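Local coordinates for BtrN (Bacillus circulans, PDB 4M7S), which uses S-adenosyl-L-methionine and two [4Fe-4S] clusters to oxidise 2-deoxy-scyllo-inosamine to amino-dideoxy-scyllo-inosose by radical chemistry in butirosin biosynthesis, at residues A[40-43]-A[44-48]. Numbering follows the deposited sequence.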
loop_
_atom_site.group_PDB
_atom_site.type_symbol
_atom_site.label_atom_id
_atom_site.label_comp_id
_atom_site.label_asym_id
_atom_site.label_seq_id
_atom_site.Cartn_x
_atom_site.Cartn_y
_atom_site.Cartn_z
ATOM N N LEU A 40 13.302 10.908 -1.038
ATOM C CA LEU A 40 12.239 10.553 -0.093
ATOM C C LEU A 40 12.150 9.041 0.047
ATOM O O LEU A 40 11.943 8.517 1.148
ATOM C CB LEU A 40 10.884 11.133 -0.514
ATOM C CG LEU A 40 9.726 10.881 0.468
ATOM C CD1 LEU A 40 10.008 11.550 1.815
ATOM C CD2 LEU A 40 8.396 11.362 -0.109
ATOM N N TYR A 41 12.298 8.332 -1.068
ATOM C CA TYR A 41 12.289 6.880 -1.019
ATOM C C TYR A 41 13.496 6.370 -0.237
ATOM O O TYR A 41 13.397 5.372 0.479
ATOM C CB TYR A 41 12.271 6.259 -2.416
ATOM C CG TYR A 41 12.060 4.757 -2.375
ATOM C CD1 TYR A 41 10.779 4.226 -2.282
ATOM C CD2 TYR A 41 13.138 3.877 -2.398
ATOM C CE1 TYR A 41 10.573 2.863 -2.228
ATOM C CE2 TYR A 41 12.943 2.501 -2.357
ATOM C CZ TYR A 41 11.652 2.010 -2.278
ATOM O OH TYR A 41 11.435 0.659 -2.224
ATOM N N LYS A 42 14.635 7.047 -0.366
ATOM C CA LYS A 42 15.794 6.647 0.427
ATOM C C LYS A 42 15.569 6.804 1.935
ATOM O O LYS A 42 15.936 5.910 2.703
ATOM C CB LYS A 42 17.083 7.364 -0.001
ATOM C CG LYS A 42 18.292 6.942 0.836
ATOM C CD LYS A 42 19.604 7.214 0.107
ATOM C CE LYS A 42 20.824 6.935 0.986
ATOM N NZ LYS A 42 20.831 7.760 2.211
ATOM N N THR A 43 14.983 7.915 2.382
ATOM C CA THR A 43 14.768 8.027 3.826
ATOM C C THR A 43 13.749 6.999 4.317
ATOM O O THR A 43 13.855 6.527 5.437
ATOM C CB THR A 43 14.464 9.470 4.379
ATOM O OG1 THR A 43 13.205 9.491 5.061
ATOM C CG2 THR A 43 14.470 10.513 3.315
ATOM N N LEU A 44 12.781 6.633 3.481
ATOM C CA LEU A 44 11.861 5.556 3.858
ATOM C C LEU A 44 12.605 4.227 4.020
ATOM O O LEU A 44 12.347 3.469 4.962
ATOM C CB LEU A 44 10.742 5.389 2.828
ATOM C CG LEU A 44 9.764 4.252 3.161
ATOM C CD1 LEU A 44 9.049 4.490 4.508
ATOM C CD2 LEU A 44 8.746 4.058 2.053
HETATM N N MSE A 45 13.513 3.936 3.089
HETATM C CA MSE A 45 14.340 2.733 3.188
HETATM C C MSE A 45 15.148 2.726 4.492
HETATM O O MSE A 45 15.263 1.697 5.157
HETATM C CB MSE A 45 15.284 2.611 1.976
HETATM C CG MSE A 45 14.584 2.258 0.649
HETATM SE SE MSE A 45 13.572 0.579 0.751
HETATM C CE MSE A 45 11.802 1.342 0.981
ATOM N N GLU A 46 15.710 3.879 4.844
ATOM C CA GLU A 46 16.527 4.002 6.043
ATOM C C GLU A 46 15.700 3.772 7.292
ATOM O O GLU A 46 16.185 3.204 8.271
ATOM C CB GLU A 46 17.164 5.391 6.109
ATOM C CG GLU A 46 18.203 5.652 5.030
ATOM C CD GLU A 46 18.639 7.101 5.006
ATOM O OE1 GLU A 46 17.887 7.954 5.540
ATOM O OE2 GLU A 46 19.727 7.386 4.460
ATOM N N GLN A 47 14.459 4.247 7.270
ATOM C CA GLN A 47 13.579 4.093 8.423
ATOM C C GLN A 47 13.137 2.648 8.547
ATOM O O GLN A 47 13.135 2.086 9.646
ATOM C CB GLN A 47 12.358 5.012 8.308
ATOM C CG GLN A 47 12.726 6.489 8.306
ATOM C CD GLN A 47 11.519 7.372 8.081
ATOM O OE1 GLN A 47 10.372 6.914 8.180
ATOM N NE2 GLN A 47 11.765 8.638 7.761
ATOM N N LEU A 48 12.777 2.048 7.415
ATOM C CA LEU A 48 12.339 0.657 7.408
ATOM C C LEU A 48 13.512 -0.235 7.775
ATOM O O LEU A 48 13.355 -1.261 8.452
ATOM C CB LEU A 48 11.730 0.267 6.049
ATOM C CG LEU A 48 10.360 0.851 5.694
ATOM C CD1 LEU A 48 9.873 0.319 4.326
ATOM C CD2 LEU A 48 9.325 0.535 6.795
#
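M45, a selenomethionine, sets the end of its chain obliquely against the Y41 ring one helical turn earlier, a Met-aromatic contact with SE 4.5 Å from the centroid of the Y41 ring and 47° off the ring normal. Bends at its second and third torsions curl the M45 chain back along the phenol: CG lies 3.4 Å from Y41 CE2, and the terminal CE of M45 sits 3.3 Å from Y41 CZ, close to the hydroxyl oxygen as well. The pair is buried; Y41 stacks on F74 and touches T78 of helix 71-81, while M45 reaches Y81 of the same helix and I57 of strand 56-58. Helix 38-50 connects strand 7-10 to strand 56-58, its parallel neighbour in the sheet, as a beta-alpha-beta crossover within the radical SAM domain, and L44 packs on I8 and V10 of strand 7-10. Regular i to i+4 bonds run along the backbone, among them M45 N to Y41 O at 3.0 Å. On the outer side K42 and E46 form a salt bridge, with K42 NZ 2.5 Å from E46 OE2, an unusually short value whose exact length is doubtful. The ammonium meets that oxygen from above the carboxylate plane, 36° out of it; K42 stays extended until chi4 (-59°) turns NZ. The T43 and Q47 side chains run alongside each other in the same direction, with T43 OG1 3.2 Å from Q47 NE2. The Q47 amide is fixed by the backbone beyond the helix, OE1 accepting from I205 N and NE2 donating to I200 O.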